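Local coordinates for protein HTLV-2 integrase catalytic core domain (Human T-cell leukemia virus 2, PDB 6QBT) that forms the magnesium-binding catalytic core of a retroviral integrase, the enzyme that probably splices viral DNA into host DNA, at residues L26-D31 with E106-I111; G35-S40 with G110-L115; S40-E45 with F54-S59; I58-K63 with K134-L139; N146-G149 with Q154-H157. One frame throughout, in Å; residues are numbered along the deposited sequence.

How the contacts relate
Contacts 1 and 2 stack helix 104-122 on neighbouring strands of one sheet; their centres lie about 5 Å apart, and Trp29 O to Ser38 N (2.8 Å) probably hydrogen-bonds the two strands. Contact 3 turns to the other face of the sheet, where helix 47-61 packs, and shares Ser40 with contact 2. Contact 4 joins helices from the two faces past edge strand 37-42. Contact 5, about 24 Å from contact 3 between centres, lies near the modelled C-terminus; its His156 NE2 probably bonds Leu61 O of contact 4 (2.8 Å). The magnesium ion on Asp13 and Asp70 is about 8 Å from the side chain of Asn109 in contact 1.

Contact 1: L26-D31 with E106-I111; sequences LHVWVD and ERTNGI
Val28 and Val30 on strand 26-31 face Thr108 and Asn109 on helix 106-111, with the two axes 9.4 Å apart at closest approach and 119° between their N-to-C directions. Val28 CA stands 7.6 Å from Asn109 CA, and Val30 CA 7.8 Å from Thr108 CA, so two consecutive helix residues stand over two strand positions that lie two residues apart. Asn109 brings its amide oxygen to the isopropyl group of Val28: OD1 is 3.5 Å from CG2 and 3.8 Å from CG1, resting against both methyls. Its CG is opposite the carbonyl carbon (chi1 -69°), which carries the amide from the flank of the helix to the strand. No hydrogen bond joins the two segments. This is the RNase H-like fold of retroviral integrases. Strand 22-31 runs inside the mixed sheet, helix 104-122 covers one face, and His27 and Trp29 send their rings to helix 47-61 on the other. The backbone of Val28 pairs with Asp13, a magnesium ligand, and the side chain of Asn109 lies about 8 Å from that ion. Thr108 meets both valines: its CG2 is 4.4 Å from Val28 CG1, while OG1 lies 3.9 Å from Val30 CG2, the two side chains passing in opposite directions. The hydroxyl has its polar partner within the helix, Leu104 O one turn earlier, although it meets a methyl on the strand.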
# COMPACT_ATOMS: atom_id res chain seq x y z
N LEU A 26 14.39 8.15 12.66
CA LEU A 26 13.94 6.91 12.10
C LEU A 26 13.24 6.14 13.22
O LEU A 26 13.88 5.74 14.20
CB LEU A 26 15.13 6.12 11.53
CG LEU A 26 15.61 6.48 10.12
CD1 LEU A 26 15.38 7.91 9.65
CD2 LEU A 26 17.07 6.20 10.08
N HIS A 27 11.93 5.98 13.10
CA HIS A 27 11.18 5.15 14.01
C HIS A 27 11.16 3.74 13.39
O HIS A 27 10.62 3.55 12.27
CB HIS A 27 9.76 5.64 14.12
CG HIS A 27 9.60 6.95 14.81
ND1 HIS A 27 9.98 8.15 14.23
CD2 HIS A 27 9.02 7.27 15.99
CE1 HIS A 27 9.69 9.14 15.06
NE2 HIS A 27 9.11 8.63 16.13
N VAL A 28 11.71 2.78 14.12
CA VAL A 28 12.02 1.45 13.63
C VAL A 28 11.29 0.42 14.49
O VAL A 28 11.41 0.41 15.70
CB VAL A 28 13.55 1.20 13.72
CG1 VAL A 28 13.92 -0.24 13.36
CG2 VAL A 28 14.31 2.19 12.84
N TRP A 29 10.54 -0.47 13.86
CA TRP A 29 9.92 -1.59 14.58
C TRP A 29 10.38 -2.85 13.90
O TRP A 29 10.41 -2.90 12.66
CB TRP A 29 8.38 -1.53 14.51
CG TRP A 29 7.84 -0.43 15.29
CD1 TRP A 29 7.48 0.82 14.83
CD2 TRP A 29 7.60 -0.43 16.67
NE1 TRP A 29 7.02 1.58 15.87
CE2 TRP A 29 7.08 0.83 17.01
CE3 TRP A 29 7.79 -1.39 17.68
CZ2 TRP A 29 6.75 1.17 18.33
CZ3 TRP A 29 7.44 -1.06 18.98
CH2 TRP A 29 6.92 0.20 19.29
N VAL A 30 10.69 -3.87 14.69
CA VAL A 30 11.15 -5.12 14.10
C VAL A 30 10.56 -6.31 14.85
O VAL A 30 10.54 -6.34 16.08
CB VAL A 30 12.70 -5.15 13.94
CG1 VAL A 30 13.36 -4.71 15.21
CG2 VAL A 30 13.20 -6.50 13.48
N ASP A 31 10.04 -7.27 14.08
CA ASP A 31 9.46 -8.46 14.65
C ASP A 31 10.59 -9.37 15.10
O ASP A 31 11.51 -9.64 14.33
CB ASP A 31 8.63 -9.16 13.61
CG ASP A 31 7.83 -10.28 14.20
OD1 ASP A 31 8.40 -11.37 14.39
OD2 ASP A 31 6.66 -10.05 14.48
N GLU A 106 19.52 -2.49 16.87
CA GLU A 106 20.82 -1.91 16.46
C GLU A 106 21.33 -2.49 15.15
O GLU A 106 21.79 -1.78 14.27
CB GLU A 106 21.90 -2.12 17.52
CG GLU A 106 21.88 -1.12 18.67
CD GLU A 106 23.13 -1.18 19.52
OE1 GLU A 106 23.70 -2.29 19.70
OE2 GLU A 106 23.54 -0.10 20.02
N ARG A 107 21.27 -3.81 15.06
CA ARG A 107 21.71 -4.51 13.91
C ARG A 107 20.77 -4.14 12.75
O ARG A 107 21.26 -3.87 11.64
CB ARG A 107 21.75 -6.00 14.22
CG ARG A 107 22.18 -6.88 13.08
CD ARG A 107 22.36 -8.36 13.47
NE ARG A 107 21.15 -8.94 14.07
CZ ARG A 107 20.92 -9.08 15.39
NH1 ARG A 107 21.82 -8.69 16.31
NH2 ARG A 107 19.77 -9.62 15.79
N THR A 108 19.45 -4.10 12.99
CA THR A 108 18.52 -3.67 11.96
C THR A 108 18.72 -2.19 11.53
O THR A 108 18.72 -1.89 10.33
CB THR A 108 17.05 -3.89 12.38
OG1 THR A 108 16.84 -5.28 12.66
CG2 THR A 108 16.10 -3.47 11.24
N ASN A 109 18.93 -1.29 12.48
CA ASN A 109 19.33 0.09 12.19
C ASN A 109 20.49 0.14 11.22
O ASN A 109 20.43 0.86 10.22
CB ASN A 109 19.75 0.84 13.44
CG ASN A 109 18.59 1.12 14.39
OD1 ASN A 109 17.41 1.01 14.02
ND2 ASN A 109 18.92 1.51 15.62
N GLY A 110 21.53 -0.64 11.52
CA GLY A 110 22.76 -0.64 10.72
C GLY A 110 22.51 -1.14 9.31
O GLY A 110 23.04 -0.60 8.35
N ILE A 111 21.67 -2.16 9.17
CA ILE A 111 21.39 -2.69 7.85
C ILE A 111 20.55 -1.66 7.04
O ILE A 111 20.84 -1.37 5.84
CB ILE A 111 20.69 -4.07 7.94
CG1 ILE A 111 21.64 -5.08 8.61
CG2 ILE A 111 20.27 -4.57 6.55
CD1 ILE A 111 20.93 -6.24 9.25

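Contact 2: G35-S40 with G110-L115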
# COMPACT_ATOMS: atom_id res chain seq x y z
N GLY A 35 12.13 -11.17 11.90
CA GLY A 35 13.07 -10.10 11.58
C GLY A 35 12.50 -9.03 10.67
O GLY A 35 13.23 -8.12 10.29
N ALA A 36 11.21 -9.11 10.34
CA ALA A 36 10.58 -8.14 9.45
C ALA A 36 10.52 -6.75 10.08
O ALA A 36 10.35 -6.61 11.29
CB ALA A 36 9.18 -8.59 9.05
N VAL A 37 10.65 -5.73 9.23
CA VAL A 37 10.93 -4.38 9.66
C VAL A 37 9.91 -3.39 9.18
O VAL A 37 9.49 -3.48 8.04
CB VAL A 37 12.27 -3.86 9.06
CG1 VAL A 37 12.71 -2.59 9.75
CG2 VAL A 37 13.34 -4.92 9.21
N SER A 38 9.62 -2.40 10.01
CA SER A 38 9.07 -1.12 9.57
C SER A 38 9.98 0.04 9.98
O SER A 38 10.52 0.05 11.09
CB SER A 38 7.71 -0.88 10.20
OG SER A 38 7.15 0.33 9.72
N VAL A 39 10.11 1.04 9.12
CA VAL A 39 10.82 2.23 9.48
C VAL A 39 10.07 3.40 8.91
O VAL A 39 9.66 3.34 7.76
CB VAL A 39 12.30 2.22 8.97
CG1 VAL A 39 12.42 1.61 7.59
CG2 VAL A 39 12.93 3.62 8.96
N SER A 40 9.90 4.45 9.71
CA SER A 40 9.31 5.69 9.28
C SER A 40 10.28 6.80 9.55
O SER A 40 10.79 6.92 10.67
CB SER A 40 8.05 5.98 10.07
OG SER A 40 7.12 4.95 9.86
N GLY A 110 21.53 -0.64 11.52
CA GLY A 110 22.76 -0.64 10.72
C GLY A 110 22.51 -1.14 9.31
O GLY A 110 23.04 -0.60 8.35
N ILE A 111 21.67 -2.16 9.17
CA ILE A 111 21.39 -2.69 7.85
C ILE A 111 20.55 -1.66 7.04
O ILE A 111 20.84 -1.37 5.84
CB ILE A 111 20.69 -4.07 7.94
CG1 ILE A 111 21.64 -5.08 8.61
CG2 ILE A 111 20.27 -4.57 6.55
CD1 ILE A 111 20.93 -6.24 9.25
N ILE A 112 19.56 -1.07 7.72
CA ILE A 112 18.77 0.00 7.12
C ILE A 112 19.67 1.14 6.65
O ILE A 112 19.60 1.51 5.47
CB ILE A 112 17.69 0.53 8.09
CG1 ILE A 112 16.61 -0.53 8.30
CG2 ILE A 112 17.06 1.82 7.55
CD1 ILE A 112 15.85 -0.88 7.02
N LYS A 113 20.54 1.64 7.53
CA LYS A 113 21.40 2.76 7.18
C LYS A 113 22.35 2.45 6.03
O LYS A 113 22.56 3.32 5.19
CB LYS A 113 22.15 3.31 8.40
CG LYS A 113 21.21 3.99 9.39
CD LYS A 113 21.93 4.58 10.59
CE LYS A 113 20.89 5.07 11.61
NZ LYS A 113 21.44 5.60 12.89
N ASN A 114 22.88 1.24 5.97
CA ASN A 114 23.73 0.87 4.84
C ASN A 114 22.95 0.85 3.52
O ASN A 114 23.47 1.32 2.51
CB ASN A 114 24.45 -0.47 5.05
CG ASN A 114 25.69 -0.34 5.93
OD1 ASN A 114 25.85 0.61 6.73
ND2 ASN A 114 26.59 -1.29 5.80
N LEU A 115 21.71 0.35 3.53
CA LEU A 115 20.90 0.35 2.31
C LEU A 115 20.49 1.78 1.93
O LEU A 115 20.59 2.16 0.75
CB LEU A 115 19.65 -0.54 2.46
CG LEU A 115 19.92 -2.05 2.34
CD1 LEU A 115 18.72 -2.84 2.85
CD2 LEU A 115 20.31 -2.44 0.91
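Apolar contact comes first: Ile112, on the inner side of helix 110-115, pushes its terminal methyl toward two valines of segment 35-40. CD1 lies 4.3 Å from Val39 CG1 and 4.5 Å from Val37 CG1, so a single methyl serves both residues. The torsions of Ile112 (chi1 -69°, chi2 -63°) fold CD1 toward the strand. Backbones stay well apart, Val39 CA being 8.6 Å from Ile112 CA, and side chains alone bridge the gap. Helix 128-142 adds to the same apolar layer, with Leu139 against Val37 and Ile112 and Leu136 against Val39. Polar bonds go to other parts of the fold: Asn140 ND2 to Val37 O, and Lys113 NZ to Thr15 OG1 and His16 O. Intersubunit packing is limited to the far end of the helical segment, where Leu115 touches Tyr87 of the second subunit. Ser38 points away from this helix, to the opposite side of edge strand 37-42. With no hydrogen bond between the segments and all three touching residues buried, cohesion here is hydrophobic: exclusion of water from methyl groups, without the directional demands of a polar contact.

Contact 3: S40-E45 with F54-S59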
# COMPACT_ATOMS: atom_id res chain seq x y z
N SER A 40 9.90 4.45 9.71
CA SER A 40 9.31 5.69 9.28
C SER A 40 10.28 6.80 9.55
O SER A 40 10.79 6.92 10.67
CB SER A 40 8.05 5.98 10.07
OG SER A 40 7.12 4.95 9.86
N CYS A 41 10.52 7.63 8.52
CA CYS A 41 11.36 8.78 8.65
C CYS A 41 10.47 9.96 9.10
O CYS A 41 9.50 10.30 8.45
CB CYS A 41 12.07 9.08 7.34
SG CYS A 41 13.28 10.43 7.49
N LYS A 42 10.79 10.53 10.25
CA LYS A 42 10.05 11.62 10.83
C LYS A 42 11.06 12.69 11.18
O LYS A 42 12.23 12.39 11.36
CB LYS A 42 9.34 11.16 12.12
CG LYS A 42 8.34 10.02 11.98
CD LYS A 42 7.14 10.45 11.14
CE LYS A 42 6.05 9.38 11.16
NZ LYS A 42 4.86 9.76 10.34
N LYS A 43 10.58 13.92 11.30
CA LYS A 43 11.41 15.04 11.74
C LYS A 43 11.58 15.07 13.27
O LYS A 43 12.53 15.69 13.80
CB LYS A 43 10.82 16.36 11.22
CG LYS A 43 10.94 16.54 9.71
CD LYS A 43 10.06 17.69 9.21
CE LYS A 43 10.25 17.97 7.73
NZ LYS A 43 11.65 18.36 7.35
N LYS A 44 10.67 14.40 13.97
CA LYS A 44 10.55 14.48 15.41
C LYS A 44 10.21 13.12 15.97
O LYS A 44 9.88 12.22 15.23
CB LYS A 44 9.41 15.43 15.79
CG LYS A 44 9.39 16.77 15.06
CD LYS A 44 8.31 17.66 15.64
CE LYS A 44 8.84 18.34 16.89
NZ LYS A 44 7.82 18.54 17.95
N GLU A 45 10.27 13.00 17.29
CA GLU A 45 9.88 11.79 17.99
C GLU A 45 8.93 12.05 19.17
O GLU A 45 9.05 11.41 20.20
CB GLU A 45 11.12 11.00 18.43
CG GLU A 45 12.09 11.72 19.33
CD GLU A 45 13.32 10.87 19.61
OE1 GLU A 45 13.18 9.71 20.05
OE2 GLU A 45 14.44 11.35 19.36
N PHE A 54 3.90 3.92 14.39
CA PHE A 54 3.44 2.65 14.88
C PHE A 54 2.27 2.13 14.03
O PHE A 54 2.23 0.95 13.69
CB PHE A 54 3.08 2.77 16.37
CG PHE A 54 2.81 1.47 17.07
CD1 PHE A 54 3.51 0.30 16.77
CD2 PHE A 54 1.88 1.44 18.12
CE1 PHE A 54 3.26 -0.88 17.47
CE2 PHE A 54 1.62 0.26 18.81
CZ PHE A 54 2.31 -0.90 18.49
N LEU A 55 1.37 3.03 13.66
CA LEU A 55 0.31 2.71 12.67
C LEU A 55 0.87 2.35 11.29
O LEU A 55 0.35 1.45 10.66
CB LEU A 55 -0.70 3.84 12.52
CG LEU A 55 -1.58 4.07 13.77
CD1 LEU A 55 -2.25 5.44 13.75
CD2 LEU A 55 -2.61 2.97 13.91
N GLN A 56 1.89 3.07 10.80
CA GLN A 56 2.54 2.67 9.55
C GLN A 56 3.06 1.24 9.65
O GLN A 56 2.78 0.42 8.78
CB GLN A 56 3.64 3.64 9.17
CG GLN A 56 3.07 4.94 8.65
CD GLN A 56 4.07 6.10 8.58
OE1 GLN A 56 5.12 6.10 9.22
NE2 GLN A 56 3.71 7.10 7.79
N ALA A 57 3.78 0.94 10.71
CA ALA A 57 4.29 -0.41 10.98
C ALA A 57 3.21 -1.51 11.00
O ALA A 57 3.37 -2.60 10.40
CB ALA A 57 5.04 -0.40 12.30
N ILE A 58 2.14 -1.23 11.71
CA ILE A 58 1.02 -2.15 11.81
C ILE A 58 0.35 -2.32 10.45
O ILE A 58 0.05 -3.45 10.07
CB ILE A 58 0.04 -1.71 12.90
CG1 ILE A 58 0.70 -1.95 14.27
CG2 ILE A 58 -1.28 -2.46 12.78
CD1 ILE A 58 0.04 -1.19 15.43
N SER A 59 0.19 -1.26 9.67
CA SER A 59 -0.37 -1.44 8.32
C SER A 59 0.48 -2.35 7.43
O SER A 59 -0.04 -3.01 6.56
CB SER A 59 -0.56 -0.11 7.60
OG SER A 59 0.70 0.50 7.34
O HOH W 1 6.41 8.97 7.80
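Ser40 and Gln56 form the tight part of this contact. Ser40 OG donates a hydrogen bond to Gln56 OE1, modelled at 2.4 Å, too short to be taken literally. Gln56 OE1 also lies 3.1 Å from Ser40 CB, a spacing that shares the same doubt. With its chain extended beyond CG, Gln56 spans the gap from helix to strand, where the two CA atoms are 7.4 Å apart. The other side is looser and watery. Lys42, bent at chi2 (-66°), comes at the amide from the opposite direction but leaves its NZ 3.8 Å from Gln56 OE1; its hydrogen-bond partner in the protein is Ser52 OG. A water fills in, accepting from Lys42 NZ at 3.1 Å and from Gln56 NE2 at 3.3 Å, with a weak bond to Cys41 O. Different partners for OE1 and NE2, protein for one and solvent for the other, would favour this rotation of the amide. Further along the helix, Ile58 O accepts a hydrogen bond from Gln141 NE2 of the third subunit. The arrangement belongs to the beta-alpha-beta crossover of the RNase H-like fold, in which edge strand 37-42 passes into helix 47-61, on the sheet face opposite helix 104-122, before the chain returns as strand 66-68.

Contact 4: I58-K63 with K134-L139; sequences ISLLGK and KALWTL
The indole of Trp137 takes Leu60 CD1 obliquely against its six-membered ring, 3.6 Å from CZ2 and 3.7 Å from CH2. Another ring, that of Trp153, meets the indole with planes at about 60°. The contact joins helices from the two faces of the RNase H-like sheet: helix 47-61 and helix 128-142 reach each other past edge strand 37-42. Leu60 splits its work between two partners, CD1 going to the indole and CD2 to Leu136 CD1 at 4.3 Å. With CG anti to the backbone N (chi1 -179°), the two methyls are carried out to helix 134-139; the leucine and the indole run alongside each other, pointing opposite ways. Only side chains touch, the CA atoms of Leu60 and Trp137 being 10.4 Å apart. The helical run ends just beyond, at Gly62, whose positive phi takes the chain out of the helix, while Leu61 O accepts hydrogen bonds from Asn7 ND2 and His156 NE2. Both helices serve trimer interfaces, Trp137 packing on Ser59 of the second subunit and Ser59 on Trp137 of the third. In helix 134-139, where Thr138 OG1 also hydrogen-bonds Tyr119 OH, Lys134 O is gripped twice: Thr138 N and Thr138 OG1 reach it from opposite faces of its carbonyl plane, the hydroxyl at 2.7 Å.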
# COMPACT_ATOMS: atom_id res chain seq x y z
N ILE A 58 2.14 -1.23 11.71
CA ILE A 58 1.02 -2.15 11.81
C ILE A 58 0.35 -2.32 10.45
O ILE A 58 0.05 -3.45 10.07
CB ILE A 58 0.04 -1.71 12.90
CG1 ILE A 58 0.70 -1.95 14.27
CG2 ILE A 58 -1.28 -2.46 12.78
CD1 ILE A 58 0.04 -1.19 15.43
N SER A 59 0.19 -1.26 9.67
CA SER A 59 -0.37 -1.44 8.32
C SER A 59 0.48 -2.35 7.43
O SER A 59 -0.04 -3.01 6.56
CB SER A 59 -0.56 -0.11 7.60
OG SER A 59 0.70 0.50 7.34
N LEU A 60 1.78 -2.33 7.63
CA LEU A 60 2.69 -3.10 6.82
C LEU A 60 2.88 -4.52 7.35
O LEU A 60 2.97 -5.46 6.56
CB LEU A 60 4.02 -2.36 6.78
CG LEU A 60 5.11 -3.00 5.94
CD1 LEU A 60 4.83 -2.81 4.45
CD2 LEU A 60 6.46 -2.39 6.37
N LEU A 61 2.94 -4.67 8.68
CA LEU A 61 3.26 -5.94 9.33
C LEU A 61 2.12 -6.71 10.02
O LEU A 61 2.27 -7.88 10.27
CB LEU A 61 4.35 -5.70 10.37
CG LEU A 61 5.66 -5.08 9.87
CD1 LEU A 61 6.62 -4.87 11.05
CD2 LEU A 61 6.33 -5.94 8.81
N GLY A 62 1.01 -6.04 10.32
CA GLY A 62 -0.09 -6.59 11.11
C GLY A 62 0.04 -6.12 12.54
O GLY A 62 1.05 -5.53 12.92
N LYS A 63 -0.98 -6.39 13.34
CA LYS A 63 -1.02 -5.92 14.73
C LYS A 63 -0.24 -6.86 15.67
O LYS A 63 -0.54 -8.04 15.72
CB LYS A 63 -2.47 -5.86 15.17
CG LYS A 63 -2.72 -5.36 16.58
CD LYS A 63 -4.21 -5.34 16.89
CE LYS A 63 -4.46 -4.70 18.23
NZ LYS A 63 -5.91 -4.76 18.56
N LYS A 134 12.94 2.46 -0.53
CA LYS A 134 13.61 1.39 -1.24
C LYS A 134 14.48 0.57 -0.28
O LYS A 134 14.54 -0.64 -0.40
CB LYS A 134 14.41 1.95 -2.38
CG LYS A 134 13.53 2.54 -3.46
CD LYS A 134 14.38 3.05 -4.61
CE LYS A 134 15.18 4.28 -4.23
NZ LYS A 134 15.74 4.93 -5.43
N ALA A 135 15.08 1.21 0.72
CA ALA A 135 15.79 0.47 1.78
C ALA A 135 14.84 -0.48 2.49
O ALA A 135 15.15 -1.67 2.64
CB ALA A 135 16.46 1.41 2.77
N LEU A 136 13.70 0.06 2.91
CA LEU A 136 12.68 -0.71 3.63
C LEU A 136 12.19 -1.97 2.86
O LEU A 136 12.23 -3.11 3.36
CB LEU A 136 11.53 0.22 4.00
CG LEU A 136 10.22 -0.37 4.52
CD1 LEU A 136 10.51 -1.14 5.79
CD2 LEU A 136 9.15 0.70 4.72
N TRP A 137 11.75 -1.75 1.63
CA TRP A 137 11.24 -2.85 0.82
C TRP A 137 12.34 -3.83 0.40
O TRP A 137 12.10 -5.05 0.38
CB TRP A 137 10.45 -2.31 -0.38
CG TRP A 137 9.15 -1.78 0.06
CD1 TRP A 137 8.85 -0.50 0.41
CD2 TRP A 137 7.96 -2.53 0.25
NE1 TRP A 137 7.53 -0.40 0.79
CE2 TRP A 137 6.96 -1.63 0.72
CE3 TRP A 137 7.63 -3.87 0.08
CZ2 TRP A 137 5.66 -2.04 1.00
CZ3 TRP A 137 6.36 -4.28 0.36
CH2 TRP A 137 5.37 -3.36 0.81
N THR A 138 13.52 -3.32 0.10
CA THR A 138 14.66 -4.16 -0.22
C THR A 138 14.98 -5.09 0.97
O THR A 138 15.17 -6.30 0.78
CB THR A 138 15.91 -3.33 -0.62
OG1 THR A 138 15.64 -2.59 -1.82
CG2 THR A 138 17.13 -4.25 -0.86
N LEU A 139 15.05 -4.55 2.18
CA LEU A 139 15.40 -5.39 3.31
C LEU A 139 14.34 -6.48 3.57
O LEU A 139 14.70 -7.64 3.80
CB LEU A 139 15.62 -4.54 4.56
CG LEU A 139 16.02 -5.28 5.86
CD1 LEU A 139 17.29 -6.09 5.69
CD2 LEU A 139 16.19 -4.26 6.96

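Contact 5: N146-G149 with Q154-H157; sequences NPSG and QIHH
Ser148 and Ile155 are brought together by their first torsions: Ser148 OG is tucked between its own backbone N and carbonyl carbon (chi1 66°), while Ile155 CG1 lies opposite the carbonyl carbon (chi1 -66°). From there Ile155 continues extended (chi2 172°), so that its terminal methyl reaches the loop. Ser148 OG and Ile155 CD1 then meet at 3.9 Å, a van der Waals contact between a hydroxyl and a methyl, across a backbone gap of 9.1 Å from Ser148 CA to Ile155 CA. The hydroxyl finds its polar partner inside the loop, where it is hydrogen-bonded to Lys150 N two residues on, as in an ST turn. Gly149, at the middle of this turn, has positive phi. Its carbonyl O comes to 4.4 Å from Gln154 OE1; at this distance the approach is loose, and two acceptor oxygens offer each other no hydrogen bond. At the start of the short helix Gln154 N is hydrogen-bonded to Thr151 OG1. Ile155 is the apolar bridge of the contact, packing also on Phe33 and Met145, and next to it in the chain the buried His156 is hydrogen-bonded through ND1 to Ser34 OG. Shallow and largely exposed, the contact folds the loop after helix 128-142 onto helix 152-156, an ST turn leading into the last modelled helix of this integrase catalytic core.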
# COMPACT_ATOMS: atom_id res chain seq x y z
N ASN A 146 19.90 -15.95 6.44
CA ASN A 146 20.64 -17.17 6.73
C ASN A 146 20.26 -17.75 8.06
O ASN A 146 19.99 -16.96 8.99
CB ASN A 146 22.11 -16.93 6.53
CG ASN A 146 22.42 -16.71 5.08
OD1 ASN A 146 22.46 -17.66 4.31
ND2 ASN A 146 22.50 -15.45 4.69
N PRO A 147 20.63 -19.03 8.24
CA PRO A 147 20.34 -20.31 7.57
C PRO A 147 18.98 -20.63 6.91
O PRO A 147 18.93 -21.62 6.17
CB PRO A 147 20.68 -21.33 8.64
CG PRO A 147 20.13 -20.69 9.87
CD PRO A 147 20.31 -19.21 9.69
N SER A 148 17.93 -19.84 7.12
CA SER A 148 16.60 -20.19 6.60
C SER A 148 16.44 -20.22 5.07
O SER A 148 15.60 -20.93 4.56
CB SER A 148 15.55 -19.24 7.16
OG SER A 148 15.75 -17.92 6.68
N GLY A 149 17.22 -19.41 4.35
CA GLY A 149 16.99 -19.20 2.92
C GLY A 149 15.73 -18.40 2.57
O GLY A 149 15.33 -18.40 1.42
N GLN A 154 8.66 -13.45 3.53
CA GLN A 154 8.21 -14.82 3.42
C GLN A 154 7.98 -15.43 4.80
O GLN A 154 6.99 -16.11 4.99
CB GLN A 154 9.20 -15.68 2.65
CG GLN A 154 9.24 -15.37 1.17
CD GLN A 154 10.54 -15.77 0.47
OE1 GLN A 154 11.32 -16.61 0.95
NE2 GLN A 154 10.80 -15.13 -0.67
N ILE A 155 8.88 -15.16 5.76
CA ILE A 155 8.70 -15.72 7.11
C ILE A 155 7.53 -15.05 7.79
O ILE A 155 6.79 -15.71 8.49
CB ILE A 155 9.97 -15.61 7.97
CG1 ILE A 155 11.07 -16.49 7.38
CG2 ILE A 155 9.71 -16.09 9.41
CD1 ILE A 155 12.41 -16.31 8.03
N HIS A 156 7.36 -13.76 7.57
CA HIS A 156 6.35 -13.00 8.29
C HIS A 156 4.93 -13.28 7.84
O HIS A 156 4.06 -13.37 8.69
CB HIS A 156 6.62 -11.49 8.17
CG HIS A 156 5.95 -10.68 9.23
ND1 HIS A 156 6.43 -10.62 10.52
CD2 HIS A 156 4.84 -9.91 9.20
CE1 HIS A 156 5.64 -9.85 11.24
NE2 HIS A 156 4.66 -9.41 10.47
N HIS A 157 4.70 -13.46 6.53
CA HIS A 157 3.35 -13.43 5.92
C HIS A 157 2.88 -14.77 5.37
O HIS A 157 3.40 -15.83 5.73
CB HIS A 157 3.31 -12.37 4.79
CG HIS A 157 3.33 -10.95 5.28
ND1 HIS A 157 2.34 -10.42 6.08
CD2 HIS A 157 4.23 -9.95 5.08
CE1 HIS A 157 2.63 -9.15 6.35
NE2 HIS A 157 3.78 -8.85 5.77